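Local coordinates for N-ACETYLMURAMOYL-L-ALANINE AMIDASE CwlV (Paenibacillus polymyxa, PDB 1JWQ), which probably hydrolyses the amide bond between N-acetylmuramic acid and L-alanine in peptidoglycan, this chain being the zinc-binding catalytic domain of a longer protein, at residues K2-D7 and A73-S78; S15-I20 and G144-A149; Y96-S101 and R132-P137; T116-R121 and E158-R163. All coordinates share one frame; numbering follows the deposited sequence.

In the fold
From the N terminus, interaction 1 comes first: it pairs strand 2-8 with strand 75-82 in parallel and closes a loop that carries strand 47-51 and helices 26-42 and 61-70. Interaction 2 starts inside that loop and ends at residues 144-149, so the two cross; it ties the loop after the first strand to the end of strand 138-145, near the zinc. Nested within interaction 2 is interaction 3, which joins two loops and touches interaction 1 where Phe76 meets Pro137. Interaction 4 begins inside interaction 3 and reaches helix 158-176, crossing both interactions 2 and 3; Leu118 packs on Gly144 of interaction 2. All belong to one open alpha-beta-alpha domain.

Interaction 1 (K2-D7 and A73-S78); sequences KVVVID and ANVFVS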
loop_
_atom_site.group_PDB
_atom_site.type_symbol
_atom_site.label_atom_id
_atom_site.label_comp_id
_atom_site.label_asym_id
_atom_site.label_seq_id
_atom_site.Cartn_x
_atom_site.Cartn_y
_atom_site.Cartn_z
ATOM N N LYS A 2 5.646 -12.404 -13.799
ATOM C CA LYS A 2 4.437 -11.724 -13.362
ATOM C C LYS A 2 4.842 -10.325 -12.923
ATOM O O LYS A 2 5.812 -10.150 -12.184
ATOM C CB LYS A 2 3.773 -12.489 -12.215
ATOM C CG LYS A 2 3.265 -13.862 -12.639
ATOM C CD LYS A 2 2.396 -14.516 -11.579
ATOM C CE LYS A 2 1.825 -15.832 -12.095
ATOM N NZ LYS A 2 0.873 -16.454 -11.132
ATOM N N VAL A 3 4.105 -9.331 -13.404
ATOM C CA VAL A 3 4.392 -7.940 -13.093
ATOM C C VAL A 3 3.613 -7.457 -11.881
ATOM O O VAL A 3 2.401 -7.643 -11.788
ATOM C CB VAL A 3 4.068 -7.040 -14.303
ATOM C CG1 VAL A 3 4.295 -5.585 -13.957
ATOM C CG2 VAL A 3 4.937 -7.444 -15.485
ATOM N N VAL A 4 4.332 -6.828 -10.959
ATOM C CA VAL A 4 3.740 -6.304 -9.737
ATOM C C VAL A 4 3.975 -4.803 -9.681
ATOM O O VAL A 4 5.118 -4.352 -9.693
ATOM C CB VAL A 4 4.393 -6.941 -8.491
ATOM C CG1 VAL A 4 3.767 -6.372 -7.217
ATOM C CG2 VAL A 4 4.237 -8.449 -8.542
ATOM N N VAL A 5 2.900 -4.025 -9.629
ATOM C CA VAL A 5 3.054 -2.580 -9.556
ATOM C C VAL A 5 2.728 -2.121 -8.146
ATOM O O VAL A 5 1.663 -2.420 -7.615
ATOM C CB VAL A 5 2.144 -1.855 -10.578
ATOM C CG1 VAL A 5 2.173 -0.344 -10.333
ATOM C CG2 VAL A 5 2.627 -2.152 -11.990
ATOM N N ILE A 6 3.682 -1.425 -7.536
ATOM C CA ILE A 6 3.521 -0.908 -6.188
ATOM C C ILE A 6 3.437 0.599 -6.318
ATOM O O ILE A 6 4.334 1.239 -6.866
ATOM C CB ILE A 6 4.716 -1.264 -5.292
ATOM C CG1 ILE A 6 4.921 -2.782 -5.275
ATOM C CG2 ILE A 6 4.479 -0.726 -3.883
ATOM C CD1 ILE A 6 3.780 -3.566 -4.665
ATOM N N ASP A 7 2.349 1.149 -5.800
ATOM C CA ASP A 7 2.087 2.570 -5.876
ATOM C C ASP A 7 2.133 3.238 -4.508
ATOM O O ASP A 7 1.264 3.003 -3.661
ATOM C CB ASP A 7 0.713 2.769 -6.521
ATOM C CG ASP A 7 0.296 4.217 -6.570
ATOM O OD1 ASP A 7 -0.773 4.540 -6.015
ATOM O OD2 ASP A 7 1.039 5.021 -7.160
ATOM N N ALA A 73 0.185 -5.141 -15.625
ATOM C CA ALA A 73 0.453 -5.672 -14.296
ATOM C C ALA A 73 -0.483 -6.828 -13.947
ATOM O O ALA A 73 -1.630 -6.867 -14.389
ATOM C CB ALA A 73 0.315 -4.558 -13.256
ATOM N N ASN A 74 0.021 -7.777 -13.165
ATOM C CA ASN A 74 -0.788 -8.905 -12.733
ATOM C C ASN A 74 -1.535 -8.466 -11.479
ATOM O O ASN A 74 -2.638 -8.933 -11.199
ATOM C CB ASN A 74 0.094 -10.120 -12.445
ATOM C CG ASN A 74 0.687 -10.716 -13.709
ATOM O OD1 ASN A 74 1.577 -10.133 -14.329
ATOM N ND2 ASN A 74 0.183 -11.877 -14.104
ATOM N N VAL A 75 -0.915 -7.566 -10.722
ATOM C CA VAL A 75 -1.535 -7.013 -9.523
ATOM C C VAL A 75 -1.064 -5.585 -9.321
ATOM O O VAL A 75 -0.006 -5.186 -9.812
ATOM C CB VAL A 75 -1.196 -7.812 -8.243
ATOM C CG1 VAL A 75 -1.758 -9.219 -8.345
ATOM C CG2 VAL A 75 0.309 -7.834 -8.016
ATOM N N PHE A 76 -1.863 -4.820 -8.590
ATOM C CA PHE A 76 -1.559 -3.432 -8.295
ATOM C C PHE A 76 -1.824 -3.215 -6.811
ATOM O O PHE A 76 -2.874 -3.591 -6.301
ATOM C CB PHE A 76 -2.450 -2.525 -9.147
ATOM C CG PHE A 76 -2.271 -1.054 -8.887
ATOM C CD1 PHE A 76 -3.024 -0.412 -7.910
ATOM C CD2 PHE A 76 -1.375 -0.303 -9.647
ATOM C CE1 PHE A 76 -2.896 0.961 -7.695
ATOM C CE2 PHE A 76 -1.236 1.069 -9.442
ATOM C CZ PHE A 76 -2.001 1.702 -8.463
ATOM N N VAL A 77 -0.857 -2.635 -6.118
ATOM C CA VAL A 77 -1.010 -2.369 -4.696
ATOM C C VAL A 77 -0.635 -0.926 -4.420
ATOM O O VAL A 77 0.490 -0.505 -4.693
ATOM C CB VAL A 77 -0.100 -3.271 -3.834
ATOM C CG1 VAL A 77 -0.288 -2.940 -2.355
ATOM C CG2 VAL A 77 -0.422 -4.742 -4.088
ATOM N N SER A 78 -1.584 -0.167 -3.889
ATOM C CA SER A 78 -1.329 1.224 -3.550
ATOM C C SER A 78 -1.176 1.271 -2.035
ATOM O O SER A 78 -2.012 0.741 -1.305
ATOM C CB SER A 78 -2.489 2.111 -4.004
ATOM O OG SER A 78 -2.153 3.478 -3.840
#
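Val3, Val5 and Asp7 pair with residues 74-77 as neighbouring parallel strands inside the mixed sheet, strand 2-8 lying between strands 47-51 and 75-82. Val5 sits between two partners: its N reaches Val75 O at 3.1 Å, and its O accepts from Val77 N at 2.9 Å. Asp7 N then bonds to Val77 O. At the other end Asn74 holds both polar backbone atoms of Val3. Its N gives to Val3 O at 2.8 Å, while its OD1 takes Val3 N, also at 2.8 Å, from above the amide plane. A leucine in its place would probably leave Val3 N without this acceptor and hold the start of the pairing less firmly. Beta-branched valines suit the extended backbone. With CG1 anti to the backbone N (chi1 172°), Val5 lays that methyl on Phe76 CD2 at 3.6 Å and turns CG2 to Ala73 CB. On the opposite face Val4 and Val75 lie side by side, facing helix 158-176. Ser78 OG donates to Asp7 OD1 on its anti side at 2.8 Å, and Arg64 and Thr52 hold OD2. The buried carboxylate thus has partners at both oxygens, and probably helps position Ser78, whose OG also makes a weak hydrogen bond to the zinc ligand His80.

Interaction 2 (S15-I20 and G144-A149); sequences SGAVGI and GYLSNA
Ile20 lies across the turn that follows strand 138-145, touching Ser147 and Ala149 with different branches. Its chain is extended, CG1 anti to the backbone N (chi1 -179°) and chi2 likewise near 180°, which carries CD1 out to 3.6 Å from Ser147 O. CG2 is thereby left between the backbone N and carbonyl carbon, and it rests 3.5 Å from Ala149 N, at the first turn of helix 149-155. At the backbone, Ile20 N donates to Leu146 O at 2.8 Å. The same oxygen receives a CH contact from Gly19 CA at 3.2 Å, a close approach that suits a residue without a side chain. Leu146 swings CG away from its own carbonyl carbon (chi1 -62°). CB faces Gly19 CA, and this torsion directs the branch so that CD1 lies alongside Ala17, 3.9 Å from Ala17 O and 4.3 Å from Ala17 CB. The small alanine leaves room for that methyl. Tyr145 to Asn148 form a type I beta turn, and Asn148 N-caps the helix, its OD1 accepting from Glu151 N. Ala17 N bonds to the zinc ligand Glu26, whose side chain also lies beside Leu146. Ala17 and Leu146 thus probably help border the zinc site, the loop and turn joining beside its ligand Glu26.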
loop_
_atom_site.group_PDB
_atom_site.type_symbol
_atom_site.label_atom_id
_atom_site.label_comp_id
_atom_site.label_asym_id
_atom_site.label_seq_id
_atom_site.Cartn_x
_atom_site.Cartn_y
_atom_site.Cartn_z
ATOM N N SER A 15 1.583 15.909 -0.027
ATOM C CA SER A 15 2.168 15.259 1.137
ATOM C C SER A 15 1.269 14.171 1.701
ATOM O O SER A 15 1.710 13.343 2.495
ATOM C CB SER A 15 2.427 16.290 2.233
ATOM O OG SER A 15 1.204 16.856 2.674
ATOM N N GLY A 16 0.011 14.164 1.278
ATOM C CA GLY A 16 -0.918 13.194 1.817
ATOM C C GLY A 16 -1.247 13.700 3.210
ATOM O O GLY A 16 -1.136 14.897 3.470
ATOM N N ALA A 17 -1.635 12.808 4.110
ATOM C CA ALA A 17 -1.970 13.211 5.469
ATOM C C ALA A 17 -0.735 13.647 6.254
ATOM O O ALA A 17 0.356 13.112 6.067
ATOM C CB ALA A 17 -2.666 12.061 6.196
ATOM N N VAL A 18 -0.915 14.631 7.128
ATOM C CA VAL A 18 0.170 15.119 7.969
ATOM C C VAL A 18 -0.058 14.487 9.340
ATOM O O VAL A 18 -1.161 14.567 9.886
ATOM C CB VAL A 18 0.135 16.661 8.093
ATOM C CG1 VAL A 18 1.295 17.150 8.950
ATOM C CG2 VAL A 18 0.196 17.289 6.712
ATOM N N GLY A 19 0.970 13.841 9.881
ATOM C CA GLY A 19 0.836 13.197 11.176
ATOM C C GLY A 19 0.428 14.170 12.264
ATOM O O GLY A 19 0.625 15.372 12.124
ATOM N N ILE A 20 -0.144 13.659 13.348
ATOM C CA ILE A 20 -0.569 14.526 14.439
ATOM C C ILE A 20 0.637 15.247 15.048
ATOM O O ILE A 20 0.508 16.360 15.561
ATOM C CB ILE A 20 -1.321 13.723 15.527
ATOM C CG1 ILE A 20 -1.782 14.664 16.645
ATOM C CG2 ILE A 20 -0.433 12.618 16.072
ATOM C CD1 ILE A 20 -2.646 13.988 17.691
ATOM N N GLY A 144 -2.158 2.420 8.668
ATOM C CA GLY A 144 -2.511 2.847 10.009
ATOM C C GLY A 144 -2.862 4.319 9.986
ATOM O O GLY A 144 -2.775 4.955 8.934
ATOM N N TYR A 145 -3.245 4.868 11.135
ATOM C CA TYR A 145 -3.626 6.279 11.224
ATOM C C TYR A 145 -2.519 7.191 11.718
ATOM O O TYR A 145 -1.979 6.997 12.804
ATOM C CB TYR A 145 -4.851 6.432 12.135
ATOM C CG TYR A 145 -6.134 6.004 11.474
ATOM C CD1 TYR A 145 -7.049 6.948 11.013
ATOM C CD2 TYR A 145 -6.411 4.652 11.263
ATOM C CE1 TYR A 145 -8.215 6.558 10.354
ATOM C CE2 TYR A 145 -7.566 4.250 10.603
ATOM C CZ TYR A 145 -8.463 5.206 10.153
ATOM O OH TYR A 145 -9.604 4.800 9.501
ATOM N N LEU A 146 -2.194 8.196 10.910
ATOM C CA LEU A 146 -1.160 9.160 11.254
ATOM C C LEU A 146 -1.729 10.227 12.182
ATOM O O LEU A 146 -0.992 11.061 12.703
ATOM C CB LEU A 146 -0.621 9.830 9.990
ATOM C CG LEU A 146 0.054 8.878 9.001
ATOM C CD1 LEU A 146 0.559 9.659 7.794
ATOM C CD2 LEU A 146 1.211 8.169 9.695
ATOM N N SER A 147 -3.045 10.192 12.368
ATOM C CA SER A 147 -3.740 11.149 13.223
ATOM C C SER A 147 -3.745 10.717 14.688
ATOM O O SER A 147 -4.195 11.459 15.564
ATOM C CB SER A 147 -5.178 11.340 12.722
ATOM O OG SER A 147 -5.743 10.105 12.324
ATOM N N ASN A 148 -3.256 9.508 14.944
ATOM C CA ASN A 148 -3.166 8.973 16.298
ATOM C C ASN A 148 -1.692 9.046 16.686
ATOM O O ASN A 148 -0.833 8.540 15.972
ATOM C CB ASN A 148 -3.669 7.525 16.334
ATOM C CG ASN A 148 -3.453 6.858 17.680
ATOM O OD1 ASN A 148 -2.357 6.390 17.986
ATOM N ND2 ASN A 148 -4.502 6.819 18.497
ATOM N N ALA A 149 -1.405 9.691 17.811
ATOM C CA ALA A 149 -0.029 9.860 18.269
ATOM C C ALA A 149 0.793 8.578 18.331
ATOM O O ALA A 149 1.885 8.506 17.764
ATOM C CB ALA A 149 -0.015 10.548 19.630
#

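Interaction 3 (Y96-S101 and R132-P137); sequences YQRSAS and RETTMP
Arg98 reaches across to the carbonyls of the 132-137 loop, and its guanidinium supplies the polar part of the contact. NH2 donates to Met136 O at 2.8 Å, nearly straight at 163° and close to the guanidinium plane. The same nitrogen makes a weak bond to Thr134 OG1, whose stronger partner is Val130 O. On another side NH1 gives to a water at 3.0 Å, which in turn donates a hydrogen bond to Thr135 O, and NE donates to Ile131 O. A bend at chi3 (-68°) turns the flat group toward these oxygens. Electrostatics probably add to it: Thr134 O lies over one face, 2.9 Å from Arg98 CZ, where a carbonyl dipole can meet the positive charge without a hydrogen bond. Arginine suits the place, offering several N-H groups and a flat charged face to a cluster of oxygens.

Inside the 132-137 loop, Arg132 NE forms a salt bridge of 2.8 Å with Glu133 OE1, in the guanidinium plane. Packing makes up the rest. Gln97 OE1 rests 3.3 Å from Arg132 CG, while its NE2 is held by Tyr125. Pro137 CG lies against Ala100 O. The contact thus links the loop from strand 92-96 into helix 102-116 with the loop from helix 129-132 into strand 138-145, while Thr134 and Met136 pack on helix 61-70 and on Phe76 of strand 75-82.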
loop_
_atom_site.group_PDB
_atom_site.type_symbol
_atom_site.label_atom_id
_atom_site.label_comp_id
_atom_site.label_asym_id
_atom_site.label_seq_id
_atom_site.Cartn_x
_atom_site.Cartn_y
_atom_site.Cartn_z
ATOM N N TYR A 96 -10.767 -2.551 -1.807
ATOM C CA TYR A 96 -10.891 -3.090 -3.156
ATOM C C TYR A 96 -12.049 -2.271 -3.730
ATOM O O TYR A 96 -12.809 -1.666 -2.968
ATOM C CB TYR A 96 -11.284 -4.573 -3.141
ATOM C CG TYR A 96 -12.729 -4.799 -2.755
ATOM C CD1 TYR A 96 -13.122 -4.811 -1.417
ATOM C CD2 TYR A 96 -13.719 -4.920 -3.732
ATOM C CE1 TYR A 96 -14.468 -4.934 -1.064
ATOM C CE2 TYR A 96 -15.059 -5.039 -3.391
ATOM C CZ TYR A 96 -15.425 -5.044 -2.054
ATOM O OH TYR A 96 -16.750 -5.146 -1.717
ATOM N N GLN A 97 -12.187 -2.236 -5.051
ATOM C CA GLN A 97 -13.290 -1.494 -5.667
ATOM C C GLN A 97 -14.037 -2.373 -6.655
ATOM O O GLN A 97 -15.233 -2.194 -6.873
ATOM C CB GLN A 97 -12.780 -0.235 -6.381
ATOM C CG GLN A 97 -13.867 0.788 -6.762
ATOM C CD GLN A 97 -14.614 0.457 -8.051
ATOM O OE1 GLN A 97 -14.035 -0.049 -9.015
ATOM N NE2 GLN A 97 -15.907 0.774 -8.080
ATOM N N ARG A 98 -13.332 -3.336 -7.238
ATOM C CA ARG A 98 -13.940 -4.237 -8.211
ATOM C C ARG A 98 -14.009 -5.671 -7.716
ATOM O O ARG A 98 -13.165 -6.118 -6.946
ATOM C CB ARG A 98 -13.163 -4.192 -9.529
ATOM C CG ARG A 98 -13.347 -2.896 -10.292
ATOM C CD ARG A 98 -12.312 -2.728 -11.391
ATOM N NE ARG A 98 -10.969 -2.525 -10.857
ATOM C CZ ARG A 98 -10.007 -3.443 -10.862
ATOM N NH1 ARG A 98 -10.234 -4.644 -11.379
ATOM N NH2 ARG A 98 -8.813 -3.155 -10.352
ATOM N N SER A 99 -15.030 -6.389 -8.165
ATOM C CA SER A 99 -15.208 -7.778 -7.771
ATOM C C SER A 99 -13.959 -8.617 -8.034
ATOM O O SER A 99 -13.558 -9.423 -7.198
ATOM C CB SER A 99 -16.395 -8.388 -8.525
ATOM O OG SER A 99 -16.511 -9.771 -8.236
ATOM N N ALA A 100 -13.347 -8.419 -9.199
ATOM C CA ALA A 100 -12.158 -9.172 -9.588
ATOM C C ALA A 100 -10.946 -8.943 -8.684
ATOM O O ALA A 100 -9.945 -9.657 -8.793
ATOM C CB ALA A 100 -11.795 -8.853 -11.041
ATOM N N SER A 101 -11.037 -7.957 -7.794
ATOM C CA SER A 101 -9.944 -7.640 -6.873
ATOM C C SER A 101 -10.170 -8.203 -5.470
ATOM O O SER A 101 -9.268 -8.177 -4.634
ATOM C CB SER A 101 -9.772 -6.119 -6.755
ATOM O OG SER A 101 -9.441 -5.525 -7.997
ATOM N N ARG A 132 -10.050 1.522 -8.954
ATOM C CA ARG A 132 -11.269 1.492 -9.756
ATOM C C ARG A 132 -10.968 1.426 -11.250
ATOM O O ARG A 132 -11.560 0.628 -11.976
ATOM C CB ARG A 132 -12.104 2.746 -9.502
ATOM C CG ARG A 132 -13.304 2.869 -10.432
ATOM C CD ARG A 132 -14.048 4.176 -10.214
ATOM N NE ARG A 132 -13.254 5.336 -10.610
ATOM C CZ ARG A 132 -12.919 6.330 -9.792
ATOM N NH1 ARG A 132 -13.307 6.311 -8.525
ATOM N NH2 ARG A 132 -12.200 7.349 -10.244
ATOM N N GLU A 133 -10.052 2.282 -11.695
ATOM C CA GLU A 133 -9.689 2.374 -13.105
ATOM C C GLU A 133 -8.718 1.305 -13.586
ATOM O O GLU A 133 -8.539 1.125 -14.789
ATOM C CB GLU A 133 -9.141 3.771 -13.402
ATOM C CG GLU A 133 -10.148 4.873 -13.090
ATOM C CD GLU A 133 -11.446 4.721 -13.873
ATOM O OE1 GLU A 133 -12.526 5.012 -13.314
ATOM O OE2 GLU A 133 -11.387 4.316 -15.051
ATOM N N THR A 134 -8.092 0.602 -12.649
ATOM C CA THR A 134 -7.176 -0.474 -13.005
ATOM C C THR A 134 -8.030 -1.652 -13.461
ATOM O O THR A 134 -9.200 -1.755 -13.082
ATOM C CB THR A 134 -6.317 -0.894 -11.801
ATOM O OG1 THR A 134 -7.048 -0.662 -10.591
ATOM C CG2 THR A 134 -5.014 -0.098 -11.777
ATOM N N THR A 135 -7.455 -2.532 -14.275
ATOM C CA THR A 135 -8.192 -3.685 -14.782
ATOM C C THR A 135 -7.701 -5.014 -14.223
ATOM O O THR A 135 -8.294 -6.057 -14.498
ATOM C CB THR A 135 -8.125 -3.766 -16.316
ATOM O OG1 THR A 135 -6.766 -3.978 -16.720
ATOM C CG2 THR A 135 -8.642 -2.476 -16.942
ATOM N N MET A 136 -6.607 -4.984 -13.468
ATOM C CA MET A 136 -6.083 -6.200 -12.860
ATOM C C MET A 136 -6.419 -6.130 -11.371
ATOM O O MET A 136 -6.851 -5.083 -10.882
ATOM C CB MET A 136 -4.558 -6.300 -13.052
ATOM C CG MET A 136 -3.716 -5.308 -12.237
ATOM S SD MET A 136 -3.826 -3.579 -12.767
ATOM C CE MET A 136 -3.399 -3.723 -14.545
ATOM N N PRO A 137 -6.242 -7.239 -10.632
ATOM C CA PRO A 137 -6.556 -7.187 -9.200
ATOM C C PRO A 137 -5.812 -6.019 -8.574
ATOM O O PRO A 137 -4.594 -5.912 -8.704
ATOM C CB PRO A 137 -6.072 -8.543 -8.697
ATOM C CG PRO A 137 -6.383 -9.437 -9.861
ATOM C CD PRO A 137 -5.890 -8.610 -11.045
HETATM O O HOH W 1 -9.080 -7.375 -12.071
#

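Interaction 4 (T116-R121 and E158-R163); sequences TGLTDR and EDFQNR
The Phe160 ring meets Thr116 edge-on: Thr116 O lies near the ring plane, 3.3 Å from Phe160 CE1, where the slightly positive ring hydrogens face the oxygen. Leu118 CD1 comes in obliquely to Phe160 CZ at 4.1 Å, the two side chains crossing at about a right angle. The second flat group, the Arg163 guanidinium, has Phe160 CA over one face, offset toward the rim, and Thr116 O at its edge, 3.5 Å from Arg163 NH1. The same NH1 donates to Ala115 O.

Phe160 carries CG anti to the backbone N (chi1 170°), which projects the ring from helix 158-176 toward the end of helix 102-116. The Arg163 chain is bent at chi3, bringing its head back over the turn containing Phe160. Within the 116-121 turn, Thr116 OG1 accepts from Leu118 N at 3.1 Å, an ST turn, and also bonds to Thr92 and Ala113. Gly117 leaves the helix with positive phi (70°), a conformation easiest for a residue lacking CB.

Phe160 packs further on Val143 and Leu155, and Leu118 on Leu155 too, so the ring fills a seam between two helices and the sheet. With a serine in place of Phe160, Leu118 and Thr116 would be likely to lose their apolar neighbour and a gap to open there. The carbonyls of Ala115 and Thr116 form the negative end of helix 102-116, so an arginine there probably offsets its dipole while the aromatic edge adds a weaker, similar attraction.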
loop_
_atom_site.group_PDB
_atom_site.type_symbol
_atom_site.label_atom_id
_atom_site.label_comp_id
_atom_site.label_asym_id
_atom_site.label_seq_id
_atom_site.Cartn_x
_atom_site.Cartn_y
_atom_site.Cartn_z
ATOM N N THR A 116 0.872 -5.726 10.740
ATOM C CA THR A 116 0.863 -4.399 11.350
ATOM C C THR A 116 0.662 -4.521 12.856
ATOM O O THR A 116 1.154 -3.697 13.629
ATOM C CB THR A 116 -0.260 -3.496 10.790
ATOM O OG1 THR A 116 -1.531 -3.947 11.273
ATOM C CG2 THR A 116 -0.256 -3.519 9.265
ATOM N N GLY A 117 -0.064 -5.558 13.266
ATOM C CA GLY A 117 -0.325 -5.763 14.678
ATOM C C GLY A 117 -1.266 -4.704 15.221
ATOM O O GLY A 117 -1.484 -4.617 16.428
ATOM N N LEU A 118 -1.821 -3.892 14.328
ATOM C CA LEU A 118 -2.745 -2.838 14.725
ATOM C C LEU A 118 -4.168 -3.382 14.661
ATOM O O LEU A 118 -4.387 -4.513 14.224
ATOM C CB LEU A 118 -2.601 -1.636 13.793
ATOM C CG LEU A 118 -1.175 -1.093 13.633
ATOM C CD1 LEU A 118 -1.172 0.020 12.592
ATOM C CD2 LEU A 118 -0.658 -0.579 14.974
ATOM N N THR A 119 -5.135 -2.584 15.098
ATOM C CA THR A 119 -6.514 -3.042 15.076
ATOM C C THR A 119 -6.932 -3.391 13.656
ATOM O O THR A 119 -6.789 -2.585 12.736
ATOM C CB THR A 119 -7.469 -1.983 15.641
ATOM O OG1 THR A 119 -7.121 -1.716 17.006
ATOM C CG2 THR A 119 -8.910 -2.480 15.575
ATOM N N ASP A 120 -7.441 -4.607 13.492
ATOM C CA ASP A 120 -7.878 -5.092 12.192
ATOM C C ASP A 120 -9.221 -4.491 11.810
ATOM O O ASP A 120 -10.266 -4.920 12.301
ATOM C CB ASP A 120 -7.981 -6.616 12.224
ATOM C CG ASP A 120 -8.423 -7.200 10.903
ATOM O OD1 ASP A 120 -8.537 -8.437 10.819
ATOM O OD2 ASP A 120 -8.657 -6.428 9.951
ATOM N N ARG A 121 -9.194 -3.501 10.925
ATOM C CA ARG A 121 -10.421 -2.855 10.487
ATOM C C ARG A 121 -11.021 -3.554 9.265
ATOM O O ARG A 121 -11.999 -3.084 8.683
ATOM C CB ARG A 121 -10.161 -1.377 10.194
ATOM C CG ARG A 121 -9.670 -0.578 11.403
ATOM C CD ARG A 121 -9.409 0.865 11.000
ATOM N NE ARG A 121 -10.636 1.488 10.519
ATOM C CZ ARG A 121 -11.402 2.293 11.244
ATOM N NH1 ARG A 121 -11.061 2.589 12.494
ATOM N NH2 ARG A 121 -12.524 2.777 10.727
ATOM N N GLU A 158 11.117 1.828 12.106
ATOM C CA GLU A 158 11.775 0.961 11.136
ATOM C C GLU A 158 11.408 -0.510 11.207
ATOM O O GLU A 158 11.156 -1.133 10.177
ATOM C CB GLU A 158 13.295 1.114 11.237
ATOM C CG GLU A 158 13.835 2.148 10.276
ATOM C CD GLU A 158 13.454 1.830 8.842
ATOM O OE1 GLU A 158 14.302 1.291 8.095
ATOM O OE2 GLU A 158 12.295 2.109 8.469
ATOM N N ASP A 159 11.378 -1.071 12.410
ATOM C CA ASP A 159 11.049 -2.481 12.557
ATOM C C ASP A 159 9.620 -2.755 12.105
ATOM O O ASP A 159 9.350 -3.763 11.455
ATOM C CB ASP A 159 11.248 -2.932 14.006
ATOM C CG ASP A 159 12.681 -2.757 14.471
ATOM O OD1 ASP A 159 13.602 -3.039 13.673
ATOM O OD2 ASP A 159 12.890 -2.346 15.633
ATOM N N PHE A 160 8.712 -1.851 12.452
ATOM C CA PHE A 160 7.311 -1.976 12.063
ATOM C C PHE A 160 7.226 -2.040 10.543
ATOM O O PHE A 160 6.603 -2.942 9.983
ATOM C CB PHE A 160 6.513 -0.766 12.561
ATOM C CG PHE A 160 5.116 -0.681 12.001
ATOM C CD1 PHE A 160 4.074 -1.406 12.570
ATOM C CD2 PHE A 160 4.848 0.115 10.889
ATOM C CE1 PHE A 160 2.785 -1.340 12.040
ATOM C CE2 PHE A 160 3.561 0.186 10.352
ATOM C CZ PHE A 160 2.530 -0.544 10.931
ATOM N N GLN A 161 7.863 -1.079 9.882
ATOM C CA GLN A 161 7.850 -1.019 8.423
ATOM C C GLN A 161 8.386 -2.292 7.786
ATOM O O GLN A 161 7.795 -2.819 6.846
ATOM C CB GLN A 161 8.659 0.183 7.931
ATOM C CG GLN A 161 8.170 1.510 8.485
ATOM C CD GLN A 161 8.802 2.711 7.807
ATOM O OE1 GLN A 161 9.802 2.586 7.100
ATOM N NE2 GLN A 161 8.226 3.888 8.032
ATOM N N ASN A 162 9.505 -2.792 8.296
ATOM C CA ASN A 162 10.090 -4.003 7.740
ATOM C C ASN A 162 9.165 -5.201 7.876
ATOM O O ASN A 162 9.037 -6.005 6.955
ATOM C CB ASN A 162 11.432 -4.302 8.413
ATOM C CG ASN A 162 12.503 -3.307 8.022
ATOM O OD1 ASN A 162 12.615 -2.933 6.853
ATOM N ND2 ASN A 162 13.307 -2.880 8.992
ATOM N N ARG A 163 8.520 -5.311 9.029
ATOM C CA ARG A 163 7.603 -6.407 9.302
ATOM C C ARG A 163 6.385 -6.328 8.380
ATOM O O ARG A 163 5.956 -7.327 7.799
ATOM C CB ARG A 163 7.156 -6.336 10.759
ATOM C CG ARG A 163 6.267 -7.473 11.187
ATOM C CD ARG A 163 5.440 -7.055 12.378
ATOM N NE ARG A 163 6.198 -6.237 13.321
ATOM C CZ ARG A 163 5.648 -5.298 14.080
ATOM N NH1 ARG A 163 4.345 -5.061 13.995
ATOM N NH2 ARG A 163 6.391 -4.619 14.943
#